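Local coordinates for protein enoyl-CoA hydratase (Mycobacterium thermoresistibile, PDB 3T3W) that probably hydrates the double bond of enoyl-CoA thioesters in lipid metabolism, as a member of the crotonase-like family, at residues I33-P38 and L70-K75; E39-Q44 and F77-D82; S66-R71 and R114-P119; K118-A123 and P138-I143. All blocks are in the same frame, centred on the assembly; numbering follows the deposited sequence.

Interaction 1. Residues I33-P38 and L70-K75; sequences ITLNRP and LRANGK. With EDO (1,2-ethanediol), chain B.
With CG of R71 between its backbone N and carbonyl carbon (chi1 61°) and the chain bent at chi3 (-61°), the guanidinium returns alongside T34. R71 NH1 donates to T34 OG1 over 3.0 Å, with the hydroxyl at the edge of the guanidinium and near its plane. The same NH1 reaches N73 OD1, while NE forms a salt bridge with D207, so the flat group is held from several directions. N73 ND2 donates to N36 OD1 at 3.0 Å; the bond is straight (168°), but the donor stands above the N36 carbonyl plane, the two amides being nearly perpendicular. Beneath these side chains the strands run parallel: R71 N to I33 O, L35 N to R71 O and N73 N to L35 O are each 2.9 Å. On the other face, I33 CG2 meets L70 CD1 at 3.9 Å, and L35 CB meets A72 CB. Past the strand ends, R37 NH2 donates to O1 of a 1,2-ethanediol. These are the two strands of a beta-alpha-beta unit: helix 46-61 covers the I33, L35 and L70 face through L52, strand 22-27 flanks 30-35, and strand 120-124 hydrogen-bonds to the backbone of L70 through I121 and A123.

Interaction 2. Residues E39-Q44 and F77-D82; sequences EAANAQ and FSAGHD
The amide of Q44 and the imidazole of H81 meet with their planes 86° apart, and Q44 OE1 lies at the ring's edge, near its plane, 3.4 Å from H81 CD2. A water sits at the same edge, bonded to both Q44 OE1 and H81 NE2, and the ring also stacks with Y106. Both segments are loops that follow neighbouring parallel strands of the crotonase-type fold, 30-35 and 67-72; within 77-82, S78 forms an ST turn, its OG accepting from G80 N.

That hydroxyl is gripped by three bonds. It donates to N42 O at 2.8 Å, approaching from above the carbonyl plane, and receives Q44 NE2 at 3.0 Å along an almost straight line (176°). The S78 oxygen lies in the Q44 amide plane. NE2 also donates to G131 O, while OE1 accepts from the water, so both ends of the amide are held.

Backbone bonds flank the serine. A79 N donates to A41 O; Q44 N to G80 O and D82 N to Q44 O make a single bridge between Q44 and H81. A41 and A79 touch through their methyls. D82 turns its carboxylate to R37, which also bonds A43 O. The H81 side chain lies about 6 Å from the zinc ion and touches E163, a zinc ligand, so this corner borders the metal site. N42 OD1 accepts from R37 N; its ND2, which also serves H76 O and N73 O, donates to F77 O at 3.3 Å, with that oxygen tilted 24° out of the N42 amide plane.

Interaction 3. Residues S66-R71 and R114-P119; sequences SVIVLR and RNVPKP
At the start of strand 67-72, the chain meets the connection that leaves helix 95-115 and leads into strand 120-124. P119 closes the contact with the single hydrogen bond between the two segments: its carbonyl O accepts from I68 N at 2.9 Å (N-H...O angle 167°), the donor lying in the carbonyl plane. The same oxygen takes a CA-H...O approach from V67 CA at 3.4 Å. The proline lays its ring CD against S66 O, also 3.4 Å away, with K118 CB 3.7 Å from that oxygen.

I68 CD1 touches V116 CG1 at 3.9 Å, the two side chains crossing at about a right angle; I68 CG1, anti to its carbonyl carbon (chi1 -62°), leads extended to that methyl. The extended K118 chain sends NZ to A59 O at the end of helix 46-61 and to V65 O in the loop before strand 67-72. K229 NZ hydrogen-bonds to V116 O and K118 O, and F181 of the third subunit packs on P119. The touching pieces run 100° apart. The contact lies where the helix returns to the sheet: strand 67-72, helix 95-115 and strand 120-124 form a beta-alpha-beta crossover between adjacent parallel strands of the crotonase-type core.

Interaction 4. Residues K118-A123 and P138-I143; sequences KPSIAA and PCDLII. With EDO (1,2-ethanediol), chain H.
Backbone hydrogen bonds join S120-A123 to L141-I143 as neighbouring parallel strands of the crotonase-type core sheet. L141 N donates to S120 O at 3.1 Å, A122 N to L141 O at 2.8 Å and I143 N to A122 O at 2.8 Å, and the strand axes run 24° apart.

Apolar contacts lie on both faces. I121 CG2 lies beside I143 CG1 at 3.9 Å on the face covered by T210 of helix 206-217, and on the other A122 CB meets C139 SG at 3.7 Å.

Polar side chains secure the entry to the pair. S120 OG takes the hindered position between its backbone N and carbonyl carbon (chi1 59°), which lets it accept from D140 N at 3.0 Å. D140 replies with OD2, met by S120 N on the anti side of the carboxylate, 21° out of its plane. That carboxylate is shared: K229 also pairs with OD2, while K177 of the third subunit pairs with OD1, so two lysines probably favour its charged form. The exchange thus links the strand start to the subunit interface, where R174 of that subunit bonds C139 O and a 1,2-ethanediol bonds D140 O. A water accepts from S120 OG and donates to P138 O at 2.7 Å.

Overall arrangement
From the N terminus, strand 30-35 opens interaction 1, which closes across helix 46-61 when strand 67-72 docks beside it. Interaction 2 crosses it: its first segment, 39-44, lies inside that loop and its second, 77-82, beyond it, with R37 joining N42 and D82. Interaction 3 starts back on strand 67-72, shares L70 and R71 with interaction 1, and closes the longer excursion through helix 95-115. Interaction 4 begins on K118 and P119, where interaction 3 ends, and closes the short 124-137 excursion. Interactions 1, 3 and 4 thereby follow adjacent strands across one sheet, and interaction 2 ties together the loops beyond the C-terminal ends of two of its strands, on the way to the zinc site.

Interaction 1. Residues I33-P38 and L70-K75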
# COMPACT_ATOMS: atom_id res chain seq x y z
N ILE F 33 -20.18 27.68 9.70
CA ILE F 33 -18.93 28.32 10.04
C ILE F 33 -18.59 29.26 8.88
O ILE F 33 -18.39 28.81 7.75
CB ILE F 33 -17.78 27.29 10.19
CG1 ILE F 33 -18.12 26.22 11.24
CG2 ILE F 33 -16.45 27.99 10.48
CD1 ILE F 33 -17.14 25.05 11.36
N THR F 34 -18.52 30.56 9.17
CA THR F 34 -18.25 31.55 8.16
C THR F 34 -16.89 32.23 8.33
O THR F 34 -16.60 32.78 9.41
CB THR F 34 -19.34 32.65 8.16
OG1 THR F 34 -20.60 32.07 7.83
CG2 THR F 34 -18.99 33.76 7.15
N LEU F 35 -16.07 32.20 7.28
CA LEU F 35 -14.85 33.00 7.20
C LEU F 35 -15.24 34.45 7.03
O LEU F 35 -15.86 34.80 6.04
CB LEU F 35 -13.98 32.56 6.03
CG LEU F 35 -13.64 31.06 5.91
CD1 LEU F 35 -12.75 30.85 4.67
CD2 LEU F 35 -13.01 30.55 7.20
N ASN F 36 -14.94 35.27 8.03
CA ASN F 36 -15.39 36.66 8.05
C ASN F 36 -14.20 37.62 8.11
O ASN F 36 -14.09 38.46 9.02
CB ASN F 36 -16.34 36.90 9.21
CG ASN F 36 -17.04 38.23 9.12
OD1 ASN F 36 -17.29 38.73 8.04
ND2 ASN F 36 -17.31 38.86 10.28
N ARG F 37 -13.28 37.48 7.16
CA ARG F 37 -12.21 38.43 6.93
C ARG F 37 -12.21 38.93 5.48
O ARG F 37 -11.18 38.88 4.77
CB ARG F 37 -10.86 37.80 7.31
CG ARG F 37 -9.78 38.79 7.59
CD ARG F 37 -8.42 38.13 7.73
NE ARG F 37 -7.40 39.15 7.97
CZ ARG F 37 -6.09 38.92 7.92
NH1 ARG F 37 -5.65 37.73 7.61
NH2 ARG F 37 -5.23 39.88 8.16
N PRO F 38 -13.35 39.46 5.01
CA PRO F 38 -13.46 39.79 3.58
C PRO F 38 -12.56 40.96 3.16
O PRO F 38 -12.13 41.07 1.99
CB PRO F 38 -14.91 40.19 3.43
CG PRO F 38 -15.33 40.68 4.81
CD PRO F 38 -14.63 39.70 5.71
N LEU F 70 -19.24 25.04 5.77
CA LEU F 70 -18.15 26.04 5.76
C LEU F 70 -18.39 26.98 4.57
O LEU F 70 -18.49 26.53 3.41
CB LEU F 70 -16.79 25.38 5.62
CG LEU F 70 -15.59 26.34 5.50
CD1 LEU F 70 -15.39 27.05 6.86
CD2 LEU F 70 -14.38 25.51 5.05
N ARG F 71 -18.49 28.26 4.88
CA ARG F 71 -18.71 29.29 3.88
C ARG F 71 -17.86 30.52 4.19
O ARG F 71 -17.15 30.57 5.19
CB ARG F 71 -20.19 29.66 3.80
CG ARG F 71 -20.77 30.23 5.09
CD ARG F 71 -22.24 30.64 5.05
NE ARG F 71 -22.45 31.68 4.06
CZ ARG F 71 -22.20 32.98 4.28
NH1 ARG F 71 -21.74 33.42 5.46
NH2 ARG F 71 -22.39 33.85 3.30
N ALA F 72 -17.95 31.53 3.34
CA ALA F 72 -17.07 32.70 3.44
C ALA F 72 -17.81 33.95 2.99
O ALA F 72 -18.53 33.91 1.98
CB ALA F 72 -15.83 32.50 2.59
N ASN F 73 -17.62 35.04 3.74
CA ASN F 73 -18.19 36.34 3.36
C ASN F 73 -17.39 37.03 2.28
O ASN F 73 -16.17 36.85 2.15
CB ASN F 73 -18.35 37.24 4.56
CG ASN F 73 -19.54 36.86 5.42
OD1 ASN F 73 -20.48 36.16 4.96
ND2 ASN F 73 -19.50 37.26 6.69
N GLY F 74 -18.09 37.83 1.47
CA GLY F 74 -17.47 38.60 0.42
C GLY F 74 -17.34 37.92 -0.93
O GLY F 74 -18.00 36.92 -1.24
N LYS F 75 -16.48 38.50 -1.75
CA LYS F 75 -16.37 38.08 -3.14
C LYS F 75 -15.61 36.76 -3.32
O LYS F 75 -15.83 36.05 -4.30
CB LYS F 75 -15.60 39.13 -3.96
C1 EDO B . -4.57 42.01 10.74
O1 EDO B . -4.94 42.31 9.39
C2 EDO B . -5.72 42.33 11.70
O2 EDO B . -6.93 41.65 11.31

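Interaction 2. Residues E39-Q44 and F77-D82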
# COMPACT_ATOMS: atom_id res chain seq x y z
N GLU F 39 -12.27 41.83 4.12
CA GLU F 39 -11.32 42.92 3.85
C GLU F 39 -9.94 42.44 3.37
O GLU F 39 -9.18 43.21 2.77
CB GLU F 39 -11.20 43.85 5.08
CG GLU F 39 -10.47 43.24 6.30
CD GLU F 39 -11.34 42.35 7.23
OE1 GLU F 39 -12.47 41.89 6.90
OE2 GLU F 39 -10.83 42.11 8.35
N ALA F 40 -9.57 41.20 3.71
CA ALA F 40 -8.31 40.60 3.28
C ALA F 40 -8.56 39.40 2.34
O ALA F 40 -7.69 38.55 2.18
CB ALA F 40 -7.49 40.16 4.50
N ALA F 41 -9.75 39.34 1.73
CA ALA F 41 -10.15 38.20 0.89
C ALA F 41 -9.97 36.88 1.62
O ALA F 41 -9.64 35.87 1.01
CB ALA F 41 -9.40 38.19 -0.46
N ASN F 42 -10.27 36.90 2.93
CA ASN F 42 -10.17 35.72 3.78
C ASN F 42 -8.81 35.08 3.77
O ASN F 42 -8.67 33.87 3.91
CB ASN F 42 -11.33 34.75 3.49
CG ASN F 42 -12.67 35.38 3.78
OD1 ASN F 42 -12.84 36.05 4.82
ND2 ASN F 42 -13.62 35.23 2.85
N ALA F 43 -7.78 35.91 3.63
CA ALA F 43 -6.42 35.45 3.84
C ALA F 43 -6.31 34.93 5.25
O ALA F 43 -6.91 35.50 6.19
CB ALA F 43 -5.43 36.60 3.60
N GLN F 44 -5.55 33.85 5.42
CA GLN F 44 -5.52 33.12 6.68
C GLN F 44 -4.25 33.40 7.47
O GLN F 44 -3.17 32.97 7.07
CB GLN F 44 -5.56 31.63 6.39
CG GLN F 44 -6.72 31.20 5.49
CD GLN F 44 -6.42 29.84 4.88
OE1 GLN F 44 -5.80 28.99 5.52
NE2 GLN F 44 -6.80 29.67 3.61
N PHE F 77 -13.71 33.19 -1.59
CA PHE F 77 -13.63 32.19 -0.55
C PHE F 77 -12.35 32.33 0.31
O PHE F 77 -12.44 32.47 1.52
CB PHE F 77 -13.70 30.79 -1.18
CG PHE F 77 -13.64 29.67 -0.16
CD1 PHE F 77 -14.76 29.33 0.61
CD2 PHE F 77 -12.48 28.93 0.02
CE1 PHE F 77 -14.72 28.29 1.52
CE2 PHE F 77 -12.45 27.85 0.91
CZ PHE F 77 -13.56 27.57 1.69
N SER F 78 -11.19 32.27 -0.32
CA SER F 78 -9.90 32.54 0.38
C SER F 78 -8.74 32.72 -0.58
O SER F 78 -8.47 31.86 -1.43
CB SER F 78 -9.56 31.44 1.37
OG SER F 78 -8.32 31.77 2.05
N ALA F 79 -8.03 33.81 -0.38
CA ALA F 79 -6.80 34.12 -1.12
C ALA F 79 -5.62 33.28 -0.64
O ALA F 79 -4.54 33.35 -1.25
CB ALA F 79 -6.48 35.62 -1.00
N GLY F 80 -5.81 32.49 0.42
CA GLY F 80 -4.75 31.60 0.95
C GLY F 80 -4.10 32.10 2.23
O GLY F 80 -4.69 32.87 2.99
N HIS F 81 -2.86 31.68 2.45
CA HIS F 81 -2.17 32.00 3.69
C HIS F 81 -1.66 33.43 3.66
O HIS F 81 -1.16 33.89 2.64
CB HIS F 81 -0.99 31.06 3.90
CG HIS F 81 -1.40 29.61 4.04
ND1 HIS F 81 -0.62 28.57 3.60
CD2 HIS F 81 -2.55 29.05 4.56
CE1 HIS F 81 -1.27 27.40 3.87
NE2 HIS F 81 -2.46 27.69 4.44
N ASP F 82 -1.78 34.11 4.78
CA ASP F 82 -1.46 35.55 4.88
C ASP F 82 0.07 35.64 4.95
O ASP F 82 0.68 35.04 5.81
CB ASP F 82 -2.17 36.10 6.14
CG ASP F 82 -2.05 37.60 6.33
OD1 ASP F 82 -1.18 38.25 5.71
OD2 ASP F 82 -2.81 38.12 7.16
O HOH W 1 -4.61 26.49 5.77

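Interaction 3. Residues S66-R71 and R114-P119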
# COMPACT_ATOMS: atom_id res chain seq x y z
N SER F 66 -25.80 18.05 13.29
CA SER F 66 -25.66 16.85 12.43
C SER F 66 -24.77 17.09 11.20
O SER F 66 -24.12 16.16 10.71
CB SER F 66 -27.01 16.35 11.92
OG SER F 66 -27.82 15.83 12.97
N VAL F 67 -24.74 18.34 10.70
CA VAL F 67 -23.98 18.69 9.48
C VAL F 67 -23.28 20.03 9.69
O VAL F 67 -23.83 20.94 10.32
CB VAL F 67 -24.94 18.78 8.25
CG1 VAL F 67 -24.22 19.16 6.95
CG2 VAL F 67 -25.67 17.44 8.02
N ILE F 68 -22.11 20.14 9.10
CA ILE F 68 -21.29 21.34 9.15
C ILE F 68 -21.24 21.94 7.76
O ILE F 68 -20.96 21.24 6.76
CB ILE F 68 -19.87 21.01 9.62
CG1 ILE F 68 -19.93 20.43 11.05
CG2 ILE F 68 -18.95 22.25 9.49
CD1 ILE F 68 -18.67 19.75 11.59
N VAL F 69 -21.51 23.24 7.70
CA VAL F 69 -21.34 24.02 6.49
C VAL F 69 -20.21 25.03 6.69
O VAL F 69 -20.24 25.79 7.66
CB VAL F 69 -22.64 24.75 6.08
CG1 VAL F 69 -22.37 25.77 4.93
CG2 VAL F 69 -23.74 23.76 5.70
N LEU F 70 -19.24 25.04 5.77
CA LEU F 70 -18.15 26.04 5.76
C LEU F 70 -18.39 26.98 4.57
O LEU F 70 -18.49 26.53 3.41
CB LEU F 70 -16.79 25.38 5.62
CG LEU F 70 -15.59 26.34 5.50
CD1 LEU F 70 -15.39 27.05 6.86
CD2 LEU F 70 -14.38 25.51 5.05
N ARG F 71 -18.49 28.26 4.88
CA ARG F 71 -18.71 29.29 3.88
C ARG F 71 -17.86 30.52 4.19
O ARG F 71 -17.15 30.57 5.19
CB ARG F 71 -20.19 29.66 3.80
CG ARG F 71 -20.77 30.23 5.09
CD ARG F 71 -22.24 30.64 5.05
NE ARG F 71 -22.45 31.68 4.06
CZ ARG F 71 -22.20 32.98 4.28
NH1 ARG F 71 -21.74 33.42 5.46
NH2 ARG F 71 -22.39 33.85 3.30
N ARG F 114 -10.85 17.02 8.26
CA ARG F 114 -11.15 15.91 7.38
C ARG F 114 -11.82 14.77 8.13
O ARG F 114 -12.74 14.12 7.59
CB ARG F 114 -9.87 15.46 6.65
CG ARG F 114 -10.06 14.37 5.60
CD ARG F 114 -9.73 12.99 6.14
NE ARG F 114 -9.64 12.01 5.04
CZ ARG F 114 -9.35 10.72 5.21
NH1 ARG F 114 -9.16 10.23 6.45
NH2 ARG F 114 -9.26 9.94 4.13
N ASN F 115 -11.34 14.49 9.34
CA ASN F 115 -11.76 13.34 10.13
C ASN F 115 -12.93 13.58 11.08
O ASN F 115 -13.38 12.65 11.77
CB ASN F 115 -10.55 12.75 10.86
CG ASN F 115 -9.58 12.09 9.91
OD1 ASN F 115 -10.02 11.29 9.05
ND2 ASN F 115 -8.28 12.38 10.04
N VAL F 116 -13.44 14.82 11.16
CA VAL F 116 -14.57 15.06 12.03
C VAL F 116 -15.72 14.13 11.61
O VAL F 116 -16.03 14.06 10.43
CB VAL F 116 -15.00 16.55 12.03
CG1 VAL F 116 -16.41 16.75 12.63
CG2 VAL F 116 -13.95 17.40 12.73
N PRO F 117 -16.34 13.39 12.56
CA PRO F 117 -17.25 12.30 12.18
C PRO F 117 -18.69 12.73 11.91
O PRO F 117 -19.62 12.06 12.35
CB PRO F 117 -17.15 11.36 13.37
CG PRO F 117 -16.96 12.29 14.52
CD PRO F 117 -16.00 13.32 13.99
N LYS F 118 -18.86 13.86 11.23
CA LYS F 118 -20.15 14.39 10.79
C LYS F 118 -19.94 14.89 9.36
O LYS F 118 -18.83 15.31 9.01
CB LYS F 118 -20.57 15.58 11.65
CG LYS F 118 -20.71 15.26 13.12
CD LYS F 118 -21.23 16.45 13.91
CE LYS F 118 -21.33 16.05 15.37
NZ LYS F 118 -21.86 17.14 16.25
N PRO F 119 -21.00 14.88 8.51
CA PRO F 119 -20.86 15.41 7.17
C PRO F 119 -20.54 16.88 7.16
O PRO F 119 -21.07 17.62 8.00
CB PRO F 119 -22.24 15.17 6.55
CG PRO F 119 -22.75 13.96 7.27
CD PRO F 119 -22.28 14.19 8.70

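Interaction 4. Residues K118-A123 and P138-I143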
# COMPACT_ATOMS: atom_id res chain seq x y z
N LYS F 118 -18.86 13.86 11.23
CA LYS F 118 -20.15 14.39 10.79
C LYS F 118 -19.94 14.89 9.36
O LYS F 118 -18.83 15.31 9.01
CB LYS F 118 -20.57 15.58 11.65
CG LYS F 118 -20.71 15.26 13.12
CD LYS F 118 -21.23 16.45 13.91
CE LYS F 118 -21.33 16.05 15.37
NZ LYS F 118 -21.86 17.14 16.25
N PRO F 119 -21.00 14.88 8.51
CA PRO F 119 -20.86 15.41 7.17
C PRO F 119 -20.54 16.88 7.16
O PRO F 119 -21.07 17.62 8.00
CB PRO F 119 -22.24 15.17 6.55
CG PRO F 119 -22.75 13.96 7.27
CD PRO F 119 -22.28 14.19 8.70
N SER F 120 -19.67 17.30 6.24
CA SER F 120 -19.32 18.70 6.06
C SER F 120 -19.38 19.09 4.60
O SER F 120 -19.06 18.31 3.69
CB SER F 120 -17.95 19.01 6.61
OG SER F 120 -16.95 18.20 5.97
N ILE F 121 -19.78 20.33 4.38
CA ILE F 121 -19.96 20.85 3.04
C ILE F 121 -19.30 22.21 2.95
O ILE F 121 -19.58 23.09 3.78
CB ILE F 121 -21.47 21.04 2.71
CG1 ILE F 121 -22.28 19.75 2.96
CG2 ILE F 121 -21.63 21.53 1.27
CD1 ILE F 121 -23.82 19.90 2.92
N ALA F 122 -18.40 22.41 1.98
CA ALA F 122 -17.85 23.74 1.69
C ALA F 122 -18.64 24.42 0.56
O ALA F 122 -18.93 23.77 -0.46
CB ALA F 122 -16.37 23.65 1.29
N ALA F 123 -18.94 25.70 0.74
CA ALA F 123 -19.55 26.58 -0.26
C ALA F 123 -18.47 27.53 -0.74
O ALA F 123 -18.00 28.38 0.04
CB ALA F 123 -20.71 27.36 0.35
N PRO F 138 -10.73 19.46 3.06
CA PRO F 138 -11.14 18.60 4.21
C PRO F 138 -12.66 18.36 4.35
O PRO F 138 -13.08 17.46 5.07
CB PRO F 138 -10.58 19.34 5.43
CG PRO F 138 -9.37 20.04 4.83
CD PRO F 138 -9.87 20.56 3.51
N CYS F 139 -13.46 19.21 3.72
CA CYS F 139 -14.89 19.01 3.72
C CYS F 139 -15.25 17.81 2.84
O CYS F 139 -14.57 17.49 1.88
CB CYS F 139 -15.63 20.27 3.24
SG CYS F 139 -15.45 21.71 4.35
N ASP F 140 -16.34 17.15 3.19
CA ASP F 140 -16.80 15.99 2.46
C ASP F 140 -17.28 16.33 1.06
O ASP F 140 -16.97 15.58 0.12
CB ASP F 140 -17.89 15.25 3.23
CG ASP F 140 -17.38 14.70 4.54
OD1 ASP F 140 -16.32 14.01 4.52
OD2 ASP F 140 -18.00 15.01 5.59
N LEU F 141 -18.10 17.36 0.95
CA LEU F 141 -18.70 17.81 -0.29
C LEU F 141 -18.31 19.26 -0.54
O LEU F 141 -18.10 20.05 0.42
CB LEU F 141 -20.22 17.74 -0.20
CG LEU F 141 -20.83 16.44 0.36
CD1 LEU F 141 -22.38 16.52 0.34
CD2 LEU F 141 -20.39 15.21 -0.44
N ILE F 142 -18.15 19.60 -1.82
CA ILE F 142 -17.92 21.00 -2.23
C ILE F 142 -18.98 21.46 -3.24
O ILE F 142 -19.22 20.80 -4.27
CB ILE F 142 -16.51 21.24 -2.78
CG1 ILE F 142 -15.42 20.83 -1.76
CG2 ILE F 142 -16.37 22.72 -3.20
CD1 ILE F 142 -13.98 20.86 -2.30
N ILE F 143 -19.64 22.58 -2.91
CA ILE F 143 -20.57 23.25 -3.83
C ILE F 143 -19.86 24.54 -4.25
O ILE F 143 -19.40 25.29 -3.39
CB ILE F 143 -21.93 23.54 -3.13
CG1 ILE F 143 -22.53 22.25 -2.47
CG2 ILE F 143 -22.95 24.20 -4.11
CD1 ILE F 143 -22.79 21.08 -3.39
C1 EDO H . -13.58 14.35 -0.05
O1 EDO H . -14.78 13.75 0.32
C2 EDO H . -12.43 13.41 0.16
O2 EDO H . -12.29 13.21 1.58
O HOH W 2 -14.76 16.94 7.10